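Long-range contact in uncharacterized protein (Bacteroides ovatus, PDB 4IRT), which is of unknown function but carries a BNR-repeat-like beta-propeller domain and is a putative neuraminidase: residues T16-V29 and V69-D81. Residues are numbered along the deposited sequence; the frame is centred on the assembly and turned at random.
Sequences TSVNTTVFRNNSLV and VKDAHNIISMMID
Ile-76 O is gripped side-on by two nitrogens of Arg-24: NE at 2.8 Å, nearly straight (161°) and in the carbonyl plane, and NH2 at 3.1 Å, more bent and above that plane. A bend at chi3 (56°) turns the guanidinium so that Ile-76 O lies at its edge, while NH1 reaches Asn-19 O at 2.8 Å and NH2 also meets Ser-38 O. Ser-27 CB covers one face of the group. An alanine in place of Arg-24 removes all three donors, and would probably leave Ile-76 O, Asn-19 O and Ser-38 O without these mates. Beside this grip, water 1 links Val-18 O to Ile-76 N. Next along, Asn-26, preceded by a cis peptide, is joined to Met-78 by two backbone hydrogen bonds, Asn-26 N to Met-78 O and Met-78 N to Asn-26 O, and Ser-77 OG accepts from Asn-25 N at 3.0 Å while also bonding Pro-127 O. These bonds tie the loop leading into strand 28-31 to strand 76-80; the two are edge strands of successive antiparallel sheets, consistent with neighbouring blades of a beta-propeller. Val-29 CG1 packs between CG of selenomethionine Met-78 and Ile-80 CG1. Toward the other end, Ile-75 CG1 approaches Phe-23 CE1 obliquely at 3.7 Å, and Thr-21 OG1 sits over the centre of the phenyl face. Farther out, Thr-16 OG1 donates to Val-69 O at 2.7 Å and accepts from Val-18 N, closing an ST turn.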
ATOM      1  N   THR A  16     -16.219   5.301   7.872  1.00 11.83           N
ATOM      2  CA  THR A  16     -15.403   5.599   6.713  1.00 11.46           C
ATOM      3  C   THR A  16     -14.483   4.399   6.453  1.00 11.13           C
ATOM      4  O   THR A  16     -14.440   3.474   7.244  1.00 11.58           O
ATOM      5  CB  THR A  16     -14.491   6.836   6.907  1.00 11.38           C
ATOM      6  OG1 THR A  16     -13.430   6.490   7.815  1.00 10.53           O
ATOM      7  CG2 THR A  16     -15.275   8.055   7.406  1.00 12.39           C
ATOM      8  N   SER A  17     -13.728   4.449   5.358  1.00 10.23           N
ATOM      9  CA  SER A  17     -12.789   3.389   4.963  0.50 10.06           C
ATOM     10  C   SER A  17     -11.376   3.571   5.526  1.00  9.55           C
ATOM     11  O   SER A  17     -10.454   2.942   5.050  1.00 10.18           O
ATOM     12  CB  SER A  17     -12.690   3.320   3.429  0.50  9.84           C
ATOM     13  OG  SER A  17     -12.370   4.586   2.881  0.50  9.47           O
ATOM     14  N   VAL A  18     -11.218   4.408   6.554  1.00  9.67           N
ATOM     15  CA  VAL A  18      -9.906   4.716   7.107  1.00  9.00           C
ATOM     16  C   VAL A  18      -9.081   3.483   7.503  1.00  8.96           C
ATOM     17  O   VAL A  18      -7.838   3.458   7.331  1.00  8.77           O
ATOM     18  CB  VAL A  18      -9.997   5.774   8.252  1.00  9.30           C
ATOM     19  CG1 VAL A  18     -10.592   5.185   9.517  1.00 10.00           C
ATOM     20  CG2 VAL A  18      -8.622   6.387   8.512  1.00  9.63           C
ATOM     21  N   ASN A  19      -9.750   2.433   7.977  1.00  8.49           N
ATOM     22  CA  ASN A  19      -9.026   1.222   8.367  1.00  8.22           C
ATOM     23  C   ASN A  19      -8.682   0.325   7.198  1.00  8.22           C
ATOM     24  O   ASN A  19      -7.893  -0.601   7.369  1.00  8.18           O
ATOM     25  CB  ASN A  19      -9.845   0.399   9.357  1.00  8.44           C
ATOM     26  CG  ASN A  19      -9.808   0.936  10.769  1.00  9.32           C
ATOM     27  OD1 ASN A  19      -8.867   1.610  11.197  1.00  9.15           O
ATOM     28  ND2 ASN A  19     -10.830   0.598  11.523  1.00  9.52           N
ATOM     29  N   THR A  20      -9.266   0.590   6.018  1.00  8.34           N
ATOM     30  CA  THR A  20      -9.243  -0.358   4.904  1.00  8.77           C
ATOM     31  C   THR A  20      -8.891   0.331   3.551  1.00 10.49           C
ATOM     32  O   THR A  20      -9.629   0.228   2.577  1.00 11.42           O
ATOM     33  CB  THR A  20     -10.613  -1.059   4.784  1.00  8.75           C
ATOM     34  OG1 THR A  20     -11.648  -0.064   4.587  1.00  9.53           O
ATOM     35  CG2 THR A  20     -10.931  -1.871   6.032  1.00  8.46           C
ATOM     36  N   THR A  21      -7.795   1.080   3.496  1.00 10.92           N
ATOM     37  CA  THR A  21      -7.343   1.621   2.223  1.00 11.10           C
ATOM     38  C   THR A  21      -6.171   0.785   1.717  1.00 10.14           C
ATOM     39  O   THR A  21      -5.498   0.069   2.479  1.00  9.80           O
ATOM     40  CB  THR A  21      -6.905   3.094   2.290  1.00 12.59           C
ATOM     41  OG1 THR A  21      -5.563   3.172   2.800  1.00 12.41           O
ATOM     42  CG2 THR A  21      -7.887   3.939   3.134  1.00 13.48           C
ATOM     43  N   VAL A  22      -5.954   0.855   0.408  1.00  9.76           N
ATOM     44  CA  VAL A  22      -4.922   0.074  -0.262  1.00  9.01           C
ATOM     45  C   VAL A  22      -3.529   0.542   0.172  1.00  9.62           C
ATOM     46  O   VAL A  22      -2.567  -0.223   0.064  1.00 10.82           O
ATOM     47  CB  VAL A  22      -5.098   0.168  -1.807  1.00  8.64           C
ATOM     48  CG1 VAL A  22      -4.645   1.533  -2.323  1.00  8.27           C
ATOM     49  CG2 VAL A  22      -4.354  -0.931  -2.517  1.00  8.47           C
ATOM     50  N   PHE A  23      -3.437   1.754   0.719  1.00  9.48           N
ATOM     51  CA  PHE A  23      -2.161   2.381   1.001  1.00 11.37           C
ATOM     52  C   PHE A  23      -1.766   2.331   2.492  1.00 10.62           C
ATOM     53  O   PHE A  23      -0.860   3.023   2.919  1.00 12.07           O
ATOM     54  CB  PHE A  23      -2.075   3.801   0.433  1.00 11.62           C
ATOM     55  CG  PHE A  23      -3.186   4.713   0.850  1.00 12.21           C
ATOM     56  CD1 PHE A  23      -3.125   5.419   2.034  1.00 13.23           C
ATOM     57  CD2 PHE A  23      -4.286   4.907   0.014  1.00 14.49           C
ATOM     58  CE1 PHE A  23      -4.162   6.249   2.414  1.00 13.52           C
ATOM     59  CE2 PHE A  23      -5.321   5.747   0.382  1.00 14.60           C
ATOM     60  CZ  PHE A  23      -5.261   6.415   1.584  1.00 17.06           C
ATOM     61  N   ARG A  24      -2.417   1.468   3.256  1.00 11.08           N
ATOM     62  CA  ARG A  24      -1.916   1.123   4.576  1.00  9.68           C
ATOM     63  C   ARG A  24      -0.696   0.215   4.429  1.00  9.28           C
ATOM     64  O   ARG A  24      -0.799  -0.921   3.974  1.00 10.05           O
ATOM     65  CB  ARG A  24      -3.028   0.462   5.385  1.00  9.90           C
ATOM     66  CG  ARG A  24      -4.215   1.399   5.631  1.00 10.26           C
ATOM     67  CD  ARG A  24      -5.104   0.980   6.820  1.00  9.92           C
ATOM     68  NE  ARG A  24      -4.325   0.870   8.049  1.00  9.72           N
ATOM     69  CZ  ARG A  24      -4.588   0.094   9.103  1.00 10.33           C
ATOM     70  NH1 ARG A  24      -5.736  -0.597   9.226  1.00  9.56           N
ATOM     71  NH2 ARG A  24      -3.715   0.059  10.113  1.00 10.86           N
ATOM     72  N   ASN A  25       0.466   0.732   4.799  1.00 10.08           N
ATOM     73  CA  ASN A  25       1.740   0.044   4.595  1.00 10.00           C
ATOM     74  C   ASN A  25       2.515   0.084   5.898  1.00  9.62           C
ATOM     75  O   ASN A  25       3.423   0.933   6.051  1.00  9.22           O
ATOM     76  CB  ASN A  25       2.529   0.738   3.456  1.00 11.77           C
ATOM     77  CG  ASN A  25       1.986   0.365   2.069  1.00 13.93           C
ATOM     78  OD1 ASN A  25       2.091  -0.778   1.644  1.00 20.50           O
ATOM     79  ND2 ASN A  25       1.385   1.301   1.400  1.00 15.99           N
ATOM     80  N   ASN A  26       2.199  -0.791   6.870  1.00  9.49           N
ATOM     81  CA  ASN A  26       1.247  -1.900   6.813  1.00  9.27           C
ATOM     82  C   ASN A  26       0.131  -1.777   7.851  1.00 10.10           C
ATOM     83  O   ASN A  26       0.238  -1.063   8.884  1.00 11.04           O
ATOM     84  CB  ASN A  26       1.980  -3.196   7.150  1.00  8.79           C
ATOM     85  CG  ASN A  26       2.800  -3.720   6.007  1.00  9.86           C
ATOM     86  OD1 ASN A  26       3.247  -2.969   5.124  1.00 10.66           O
ATOM     87  ND2 ASN A  26       3.031  -5.024   6.022  1.00  9.67           N
ATOM     88  N   SER A  27      -0.975  -2.429   7.556  1.00  9.77           N
ATOM     89  CA  SER A  27      -2.009  -2.642   8.557  1.00  8.87           C
ATOM     90  C   SER A  27      -1.723  -3.898   9.372  1.00  8.98           C
ATOM     91  O   SER A  27      -2.163  -4.015  10.505  1.00  9.43           O
ATOM     92  CB  SER A  27      -3.364  -2.792   7.861  1.00  9.27           C
ATOM     93  OG  SER A  27      -3.354  -3.878   6.948  1.00  9.31           O
ATOM     94  N   LEU A  28      -0.994  -4.826   8.766  1.00  9.04           N
ATOM     95  CA  LEU A  28      -0.778  -6.185   9.291  1.00  9.22           C
ATOM     96  C   LEU A  28       0.642  -6.612   8.909  1.00  9.92           C
ATOM     97  O   LEU A  28       1.074  -6.439   7.756  1.00  9.77           O
ATOM     98  CB  LEU A  28      -1.797  -7.109   8.633  1.00  9.85           C
ATOM     99  CG  LEU A  28      -1.984  -8.571   9.028  1.00  9.86           C
ATOM    100  CD1 LEU A  28      -2.539  -8.658  10.437  1.00  9.92           C
ATOM    101  CD2 LEU A  28      -2.931  -9.234   8.029  1.00 10.82           C
ATOM    102  N   VAL A  29       1.380  -7.143   9.881  1.00 10.29           N
ATOM    103  CA  VAL A  29       2.766  -7.454   9.647  1.00 10.40           C
ATOM    104  C   VAL A  29       3.277  -8.488  10.617  1.00 10.01           C
ATOM    105  O   VAL A  29       3.059  -8.382  11.827  1.00 10.31           O
ATOM    106  CB  VAL A  29       3.644  -6.193   9.656  1.00 11.58           C
ATOM    107  CG1 VAL A  29       3.614  -5.497  11.006  1.00 12.48           C
ATOM    108  CG2 VAL A  29       5.079  -6.563   9.321  1.00 12.54           C
ATOM    109  N   VAL A  69     -10.850   9.868  12.359  1.00 12.25           N
ATOM    110  CA  VAL A  69     -11.359   8.755  11.569  1.00 12.25           C
ATOM    111  C   VAL A  69     -12.445   9.146  10.551  1.00 13.18           C
ATOM    112  O   VAL A  69     -12.642   8.444   9.570  1.00 13.07           O
ATOM    113  CB  VAL A  69     -11.857   7.597  12.476  1.00 12.69           C
ATOM    114  CG1 VAL A  69     -10.679   6.996  13.253  1.00 12.70           C
ATOM    115  CG2 VAL A  69     -12.930   8.062  13.441  1.00 13.59           C
ATOM    116  N   LYS A  70     -13.108  10.288  10.748  1.00 13.99           N
ATOM    117  CA  LYS A  70     -14.013  10.834   9.723  1.00 14.71           C
ATOM    118  C   LYS A  70     -13.344  11.228   8.415  1.00 13.61           C
ATOM    119  O   LYS A  70     -14.036  11.383   7.408  1.00 14.40           O
ATOM    120  CB  LYS A  70     -14.792  12.034  10.292  1.00 16.61           C
ATOM    121  CG  LYS A  70     -15.808  11.606  11.312  1.00 21.36           C
ATOM    122  CD  LYS A  70     -16.600  12.786  11.815  1.00 27.57           C
ATOM    123  CE  LYS A  70     -17.354  12.455  13.096  1.00 34.74           C
ATOM    124  NZ  LYS A  70     -18.561  11.650  12.781  1.00 37.95           N
ATOM    125  N   ASP A  71     -12.015  11.360   8.402  1.00 13.00           N
ATOM    126  CA  ASP A  71     -11.232  11.568   7.176  1.00 14.01           C
ATOM    127  C   ASP A  71     -10.493  10.277   6.819  1.00 13.56           C
ATOM    128  O   ASP A  71      -9.497   9.895   7.463  1.00 11.64           O
ATOM    129  CB  ASP A  71     -10.241  12.725   7.369  1.00 15.72           C
ATOM    130  CG  ASP A  71      -9.615  13.181   6.084  1.00 15.85           C
ATOM    131  OD1 ASP A  71      -9.430  12.361   5.165  1.00 14.50           O
ATOM    132  OD2 ASP A  71      -9.242  14.376   5.999  1.00 18.49           O
ATOM    133  N   ALA A  72     -10.974   9.597   5.790  1.00 13.68           N
ATOM    134  CA  ALA A  72     -10.376   8.325   5.353  1.00 11.92           C
ATOM    135  C   ALA A  72      -8.952   8.433   4.870  1.00 11.28           C
ATOM    136  O   ALA A  72      -8.319   7.405   4.632  1.00 11.67           O
ATOM    137  CB  ALA A  72     -11.248   7.683   4.263  1.00 13.35           C
ATOM    138  N   HIS A  73      -8.428   9.650   4.672  1.00 11.06           N
ATOM    139  CA  HIS A  73      -7.006   9.801   4.388  1.00 11.90           C
ATOM    140  C   HIS A  73      -6.104   9.449   5.554  1.00 10.73           C
ATOM    141  O   HIS A  73      -4.920   9.103   5.357  1.00 10.18           O
ATOM    142  CB  HIS A  73      -6.663  11.228   3.975  1.00 13.04           C
ATOM    143  CG  HIS A  73      -7.264  11.623   2.663  1.00 15.80           C
ATOM    144  ND1 HIS A  73      -8.541  12.120   2.552  1.00 19.68           N
ATOM    145  CD2 HIS A  73      -6.768  11.570   1.405  1.00 20.36           C
ATOM    146  CE1 HIS A  73      -8.810  12.346   1.277  1.00 21.43           C
ATOM    147  NE2 HIS A  73      -7.740  12.048   0.564  1.00 21.00           N
ATOM    148  N   ASN A  74      -6.657   9.588   6.757  1.00  9.45           N
ATOM    149  CA  ASN A  74      -5.875   9.691   7.985  1.00 10.61           C
ATOM    150  C   ASN A  74      -5.449   8.314   8.577  1.00  9.57           C
ATOM    151  O   ASN A  74      -5.579   8.037   9.782  1.00 10.26           O
ATOM    152  CB  ASN A  74      -6.641  10.517   9.012  1.00 10.93           C
ATOM    153  CG  ASN A  74      -6.691  11.995   8.670  1.00 12.94           C
ATOM    154  OD1 ASN A  74      -6.976  12.380   7.522  1.00 11.31           O
ATOM    155  ND2 ASN A  74      -6.437  12.835   9.666  1.00 14.80           N
ATOM    156  N   ILE A  75      -4.918   7.476   7.691  1.00 10.58           N
ATOM    157  CA  ILE A  75      -4.628   6.075   8.004  1.00 10.11           C
ATOM    158  C   ILE A  75      -3.472   5.855   8.974  1.00  9.55           C
ATOM    159  O   ILE A  75      -2.670   6.759   9.241  1.00 10.12           O
ATOM    160  CB  ILE A  75      -4.356   5.289   6.708  1.00 10.86           C
ATOM    161  CG1 ILE A  75      -3.114   5.848   5.984  1.00 11.89           C
ATOM    162  CG2 ILE A  75      -5.582   5.354   5.818  1.00 11.19           C
ATOM    163  CD1 ILE A  75      -1.896   5.005   6.174  1.00 14.56           C
ATOM    164  N   ILE A  76      -3.392   4.630   9.453  1.00  9.22           N
ATOM    165  CA  ILE A  76      -2.301   4.128  10.273  1.00  8.92           C
ATOM    166  C   ILE A  76      -1.443   3.199   9.396  1.00  8.37           C
ATOM    167  O   ILE A  76      -1.956   2.228   8.784  1.00  8.59           O
ATOM    168  CB  ILE A  76      -2.837   3.253  11.422  1.00  9.25           C
ATOM    169  CG1 ILE A  76      -3.811   4.012  12.329  1.00  9.71           C
ATOM    170  CG2 ILE A  76      -1.678   2.654  12.240  1.00  9.34           C
ATOM    171  CD1 ILE A  76      -4.868   3.098  12.937  1.00 10.36           C
ATOM    172  N   SER A  77      -0.145   3.453   9.375  1.00  8.27           N
ATOM    173  CA  SER A  77       0.824   2.512   8.833  1.00  8.21           C
ATOM    174  C   SER A  77       1.806   2.099   9.931  1.00  9.39           C
ATOM    175  O   SER A  77       2.326   2.952  10.683  1.00 10.06           O
ATOM    176  CB  SER A  77       1.616   3.149   7.684  1.00  8.05           C
ATOM    177  OG  SER A  77       0.873   3.245   6.473  1.00  7.78           O
HETATM  178  N   MSE A  78       2.091   0.799   9.986  1.00  9.05           N
HETATM  179  CA  MSE A  78       3.014   0.218  10.959  1.00  9.88           C
HETATM  180  C   MSE A  78       4.046  -0.681  10.313  1.00 10.25           C
HETATM  181  O   MSE A  78       3.909  -1.108   9.143  1.00  9.54           O
HETATM  182  CB  MSE A  78       2.228  -0.560  12.011  1.00  9.68           C
HETATM  183  CG  MSE A  78       1.953  -1.984  11.595  1.00  9.58           C
HETATM  184 SE   MSE A  78       0.640  -2.983  12.648  0.75  9.81          SE
HETATM  185  CE  MSE A  78       1.410  -2.762  14.377  1.00 10.15           C
HETATM  186  N   MSE A  79       5.100  -0.983  11.078  1.00 10.53           N
HETATM  187  CA  MSE A  79       6.171  -1.883  10.644  1.00 10.71           C
HETATM  188  C   MSE A  79       6.992  -2.276  11.839  1.00 10.81           C
HETATM  189  O   MSE A  79       7.010  -1.566  12.835  1.00 12.32           O
HETATM  190  CB  MSE A  79       7.071  -1.168   9.626  1.00 11.01           C
HETATM  191  CG  MSE A  79       8.201  -1.992   9.013  1.00 12.39           C
HETATM  192 SE   MSE A  79       7.630  -3.665   8.184  0.75 11.41          SE
HETATM  193  CE  MSE A  79       6.225  -3.024   7.026  1.00 13.31           C
ATOM    194  N   ILE A  80       7.680  -3.413  11.753  1.00 11.08           N
ATOM    195  CA  ILE A  80       8.540  -3.898  12.829  1.00 11.71           C
ATOM    196  C   ILE A  80       9.978  -3.842  12.330  1.00 12.07           C
ATOM    197  O   ILE A  80      10.273  -4.261  11.201  1.00 12.16           O
ATOM    198  CB  ILE A  80       8.232  -5.349  13.225  1.00 12.67           C
ATOM    199  CG1 ILE A  80       6.714  -5.614  13.342  1.00 13.32           C
ATOM    200  CG2 ILE A  80       8.970  -5.710  14.530  1.00 13.41           C
ATOM    201  CD1 ILE A  80       6.021  -4.954  14.494  1.00 14.24           C
ATOM    202  N   ASP A  81      10.868  -3.302  13.149  1.00 12.74           N
ATOM    203  CA  ASP A  81      12.289  -3.235  12.794  1.00 12.14           C
ATOM    204  C   ASP A  81      13.004  -4.524  13.218  1.00 13.54           C
ATOM    205  O   ASP A  81      12.387  -5.423  13.799  1.00 13.90           O
ATOM    206  CB  ASP A  81      12.960  -1.943  13.325  1.00 12.55           C
ATOM    207  CG  ASP A  81      13.117  -1.906  14.858  1.00 13.46           C
ATOM    208  OD1 ASP A  81      13.100  -2.965  15.509  1.00 13.45           O
ATOM    209  OD2 ASP A  81      13.265  -0.776  15.407  1.00 13.76           O
TER
HETATM  210  O   HOH W   1      -6.071   3.228   9.437  1.00 10.99           O